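Local coordinates for IclR family transcriptional regulator (Brucella abortus, PDB 5WHM), which probably binds DNA through its helix-turn-helix domain and represses transcription as an IclR-type regulator, at residues 112-117 with 252-257; 197-200 with 204-207. One frame throughout, in Å; residues are numbered along the deposited sequence.

Contact 1: residues 112-117 with 252-257; sequences ADYAKA and GPRLIE
Tyr114 and Arg254 make the whole of this contact, a cation-pi stack between the helix 101-115 and the helix 244-265. The guanidinium of Arg254 lies flat on one face of the phenol ring, with the planes only 8° apart and Arg254 CZ 3.3 Å from the centroid of the Tyr114 ring. The overlap is displaced toward the rim of the ring. Arg254 NE sits above the CD2-CE2 side, 3.2 Å from Tyr114 CE2, whereas Arg254 NH2 lies over the other side, 3.5 Å from Tyr114 CD1. The remaining nitrogen, Arg254 NH1, stands over the phenol end at 3.2 Å from Tyr114 CZ; its equally close approach to the hydroxyl has the wrong angle for a hydrogen bond.

The two side chains meet at about a right angle. Tyr114 leaves its helix with CG anti to the backbone N (chi1 169°), while the arginine chain bends at chi3 (105°), which turns its flat end onto the ring. Asp250, one turn before Arg254, ties the pair together: its OD1 forms a salt bridge with Arg254 NH1 and its OD2 is hydrogen-bonded to Tyr114 OH. Ile251 of the same helix also touches the side chains of Tyr114 and Ala115. One carboxylate thus fixes the polar ends of both stacked groups, and would be expected to offset part of the arginine's charge at this exposed junction of two helices.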
loop_
_atom_site.group_PDB
_atom_site.type_symbol
_atom_site.label_atom_id
_atom_site.label_comp_id
_atom_site.label_asym_id
_atom_site.label_seq_id
_atom_site.Cartn_x
_atom_site.Cartn_y
_atom_site.Cartn_z
ATOM N N ALA C 112 11.421 21.599 -3.437
ATOM C CA ALA C 112 12.298 20.604 -4.050
ATOM C C ALA C 112 13.040 21.179 -5.259
ATOM O O ALA C 112 14.232 20.915 -5.433
ATOM C CB ALA C 112 11.492 19.351 -4.446
ATOM N N ASP C 113 12.352 21.957 -6.110
ATOM C CA ASP C 113 13.007 22.555 -7.271
ATOM C C ASP C 113 14.072 23.549 -6.827
ATOM O O ASP C 113 15.194 23.541 -7.341
ATOM C CB ASP C 113 11.996 23.265 -8.179
ATOM C CG ASP C 113 11.065 22.297 -8.931
ATOM O OD1 ASP C 113 11.293 21.053 -8.940
ATOM O OD2 ASP C 113 10.076 22.812 -9.503
ATOM N N TYR C 114 13.731 24.412 -5.864
ATOM C CA TYR C 114 14.700 25.376 -5.353
ATOM C C TYR C 114 15.905 24.687 -4.731
ATOM O O TYR C 114 17.051 25.102 -4.950
ATOM C CB TYR C 114 14.056 26.297 -4.323
ATOM C CG TYR C 114 15.112 27.100 -3.601
ATOM C CD1 TYR C 114 15.757 28.159 -4.242
ATOM C CD2 TYR C 114 15.514 26.764 -2.308
ATOM C CE1 TYR C 114 16.750 28.890 -3.597
ATOM C CE2 TYR C 114 16.517 27.489 -1.658
ATOM C CZ TYR C 114 17.119 28.549 -2.311
ATOM O OH TYR C 114 18.093 29.257 -1.674
ATOM N N ALA C 115 15.673 23.642 -3.939
ATOM C CA ALA C 115 16.751 23.021 -3.179
ATOM C C ALA C 115 17.491 21.954 -3.965
ATOM O O ALA C 115 18.513 21.448 -3.470
ATOM C CB ALA C 115 16.205 22.393 -1.888
ATOM N N LYS C 116 16.971 21.572 -5.137
ATOM C CA LYS C 116 17.476 20.446 -5.929
ATOM C C LYS C 116 17.591 19.183 -5.078
ATOM O O LYS C 116 18.565 18.434 -5.149
ATOM C CB LYS C 116 18.811 20.802 -6.602
ATOM C CG LYS C 116 18.748 22.101 -7.404
ATOM C CD LYS C 116 19.947 22.262 -8.325
ATOM C CE LYS C 116 19.803 23.495 -9.212
ATOM N NZ LYS C 116 18.512 23.482 -9.963
ATOM N N ALA C 117 16.559 18.936 -4.276
ATOM C CA ALA C 117 16.594 17.826 -3.343
ATOM C C ALA C 117 15.169 17.323 -3.101
ATOM O O ALA C 117 14.192 18.032 -3.341
ATOM C CB ALA C 117 17.250 18.240 -2.026
ATOM N N GLY C 252 15.941 25.084 6.038
ATOM C CA GLY C 252 15.140 24.948 7.234
ATOM C C GLY C 252 14.088 26.039 7.371
ATOM O O GLY C 252 12.889 25.751 7.499
ATOM N N PRO C 253 14.520 27.319 7.356
ATOM C CA PRO C 253 13.543 28.428 7.352
ATOM C C PRO C 253 12.529 28.356 6.212
ATOM O O PRO C 253 11.330 28.566 6.444
ATOM C CB PRO C 253 14.446 29.673 7.263
ATOM C CG PRO C 253 15.673 29.261 8.017
ATOM C CD PRO C 253 15.891 27.815 7.631
ATOM N N ARG C 254 12.961 28.043 4.992
ATOM C CA ARG C 254 11.997 27.858 3.904
ATOM C C ARG C 254 11.031 26.715 4.190
ATOM O O ARG C 254 9.854 26.781 3.820
ATOM C CB ARG C 254 12.719 27.594 2.588
ATOM C CG ARG C 254 13.500 28.763 2.088
ATOM C CD ARG C 254 14.393 28.319 0.965
ATOM N NE ARG C 254 13.870 28.766 -0.309
ATOM C CZ ARG C 254 14.347 29.805 -0.978
ATOM N NH1 ARG C 254 15.377 30.486 -0.501
ATOM N NH2 ARG C 254 13.800 30.145 -2.129
ATOM N N LEU C 255 11.513 25.648 4.819
ATOM C CA LEU C 255 10.614 24.525 5.092
ATOM C C LEU C 255 9.582 24.919 6.141
ATOM O O LEU C 255 8.413 24.514 6.058
ATOM C CB LEU C 255 11.426 23.301 5.528
ATOM C CG LEU C 255 10.716 21.980 5.841
ATOM C CD1 LEU C 255 9.818 21.496 4.665
ATOM C CD2 LEU C 255 11.755 20.923 6.195
ATOM N N ILE C 256 10.005 25.720 7.133
ATOM C CA ILE C 256 9.086 26.208 8.160
ATOM C C ILE C 256 7.996 27.064 7.534
ATOM O O ILE C 256 6.820 26.965 7.904
ATOM C CB ILE C 256 9.851 26.991 9.237
ATOM C CG1 ILE C 256 10.721 26.051 10.079
ATOM C CG2 ILE C 256 8.885 27.842 10.123
ATOM C CD1 ILE C 256 11.730 26.867 10.987
ATOM N N GLU C 257 8.373 27.933 6.592
ATOM C CA GLU C 257 7.386 28.767 5.918
ATOM C C GLU C 257 6.441 27.920 5.068
ATOM O O GLU C 257 5.241 28.199 5.010
ATOM C CB GLU C 257 8.089 29.818 5.059
ATOM C CG GLU C 257 7.148 30.716 4.273
ATOM C CD GLU C 257 6.200 31.538 5.152
ATOM O OE1 GLU C 257 6.479 31.710 6.366
ATOM O OE2 GLU C 257 5.171 32.018 4.617
#

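Contact 2: residues 197-200 with 204-207; sequences LRDF and GYCL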
loop_
_atom_site.group_PDB
_atom_site.type_symbol
_atom_site.label_atom_id
_atom_site.label_comp_id
_atom_site.label_asym_id
_atom_site.label_seq_id
_atom_site.Cartn_x
_atom_site.Cartn_y
_atom_site.Cartn_z
ATOM N N LEU C 197 15.938 18.004 19.747
ATOM C CA LEU C 197 14.868 18.617 20.524
ATOM C C LEU C 197 15.210 20.054 20.851
ATOM O O LEU C 197 14.337 20.928 20.848
ATOM C CB LEU C 197 14.596 17.805 21.799
ATOM C CG LEU C 197 14.125 16.351 21.599
ATOM C CD1 LEU C 197 14.025 15.608 22.944
ATOM C CD2 LEU C 197 12.801 16.244 20.838
ATOM N N ARG C 198 16.491 20.318 21.132
ATOM C CA ARG C 198 16.956 21.668 21.393
ATOM C C ARG C 198 16.840 22.548 20.151
ATOM O O ARG C 198 16.412 23.710 20.237
ATOM C CB ARG C 198 18.408 21.600 21.871
ATOM C CG ARG C 198 19.022 22.920 22.100
ATOM C CD ARG C 198 18.283 23.664 23.193
ATOM N NE ARG C 198 18.132 22.881 24.418
ATOM C CZ ARG C 198 19.030 22.871 25.402
ATOM N NH1 ARG C 198 20.137 23.593 25.283
ATOM N NH2 ARG C 198 18.834 22.144 26.501
ATOM N N ASP C 199 17.271 22.020 18.998
ATOM C CA ASP C 199 17.097 22.723 17.732
ATOM C C ASP C 199 15.628 23.038 17.461
ATOM O O ASP C 199 15.301 24.109 16.946
ATOM C CB ASP C 199 17.665 21.888 16.581
ATOM C CG ASP C 199 19.166 22.090 16.395
ATOM O OD1 ASP C 199 19.780 22.824 17.208
ATOM O OD2 ASP C 199 19.725 21.534 15.422
ATOM N N PHE C 200 14.726 22.117 17.786
ATOM C CA PHE C 200 13.318 22.410 17.547
ATOM C C PHE C 200 12.832 23.542 18.449
ATOM O O PHE C 200 12.173 24.475 17.981
ATOM C CB PHE C 200 12.464 21.149 17.721
ATOM C CG PHE C 200 11.012 21.390 17.459
ATOM C CD1 PHE C 200 10.557 21.596 16.158
ATOM C CD2 PHE C 200 10.098 21.443 18.506
ATOM C CE1 PHE C 200 9.224 21.855 15.915
ATOM C CE2 PHE C 200 8.744 21.683 18.261
ATOM C CZ PHE C 200 8.312 21.890 16.974
ATOM N N GLY C 204 12.834 25.714 15.446
ATOM C CA GLY C 204 11.621 25.239 14.793
ATOM C C GLY C 204 11.786 24.125 13.776
ATOM O O GLY C 204 10.797 23.753 13.114
ATOM N N TYR C 205 12.981 23.563 13.633
ATOM C CA TYR C 205 13.168 22.382 12.805
ATOM C C TYR C 205 14.028 21.386 13.560
ATOM O O TYR C 205 14.611 21.701 14.616
ATOM C CB TYR C 205 13.827 22.751 11.463
ATOM C CG TYR C 205 15.146 23.497 11.656
ATOM C CD1 TYR C 205 16.292 22.838 12.090
ATOM C CD2 TYR C 205 15.234 24.850 11.400
ATOM C CE1 TYR C 205 17.533 23.568 12.305
ATOM C CE2 TYR C 205 16.437 25.559 11.587
ATOM C CZ TYR C 205 17.569 24.903 12.018
ATOM O OH TYR C 205 18.743 25.611 12.191
ATOM N N CYS C 206 14.149 20.188 12.980
ATOM C CA CYS C 206 15.093 19.165 13.416
ATOM C C CYS C 206 15.997 18.795 12.252
ATOM O O CYS C 206 15.528 18.658 11.126
ATOM C CB CYS C 206 14.371 17.882 13.913
ATOM S SG CYS C 206 13.592 18.108 15.534
ATOM N N LEU C 207 17.277 18.579 12.537
ATOM C CA LEU C 207 18.243 18.113 11.552
ATOM C C LEU C 207 18.597 16.649 11.773
ATOM O O LEU C 207 18.514 16.113 12.888
ATOM C CB LEU C 207 19.549 18.919 11.624
ATOM C CG LEU C 207 19.441 20.434 11.523
ATOM C CD1 LEU C 207 20.764 21.181 11.870
ATOM C CD2 LEU C 207 19.001 20.750 10.107
HETATM O O HOH W 1 18.723 19.165 14.906
#
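Two backbone hydrogen bonds join Phe200 and Asp199 to Gly204 as the helix 186-203 gives way to the strand 206-209. Gly204 N donates to Phe200 O at 2.9 Å, and more weakly to Asp199 O at 3.3 Å. Gly204 has positive phi (88°), a backbone shape at which a side chain would press on the preceding carbonyl; glycine lets the chain leave the helix here. Just beyond it, Tyr205 O turns back to the helix and takes a CA-H...O contact from Phe200 CA at 3.3 Å.

A water extends the polar link to the strand, donating to Asp199 OD2 at 2.6 Å and accepting from Leu207 N at 2.8 Å. The same carboxylate oxygen lies 3.7 Å from Leu207 CD1, where the two side chains cross.

Van der Waals contact is centred on Phe200. A first torsion of -179° swings its ring to the side of its own carbonyl carbon, along the turn, and CD1 meets the Gly204 peptide group, 3.7 Å from Gly204 C. The apolar pair is Phe200 CB with Cys206 SG, at 3.9 Å. Around this joint, Ala164 of the helix 157-165 and Pro222 of the strand 216-225 also touch Phe200. The whole is a tight helix-to-strand connection, its helix ended by a glycine of positive phi, leading into a strand that is outermost, within this chain, in the antiparallel sheet of the GAF-like C-terminal domain of an IclR regulator.

Overall arrangement
Both contacts belong to the IclR C-terminal family region, their centres about 16 Å apart, but they differ in depth and range. Contact 1 is a surface contact between exposed side chains of two helices far apart in sequence, and it depends on charge and aromatic stacking. Contact 2 is partly buried and local, joining a helix to the strand that follows it through backbone bonds, a water and apolar packing. They hold no helix or strand in common, yet they touch: Ile256 and Gly252 of the helix 244-265 pack on Tyr205 and Gly204. That helix therefore faces contact 2 on one flank and carries Arg254 of contact 1 on another.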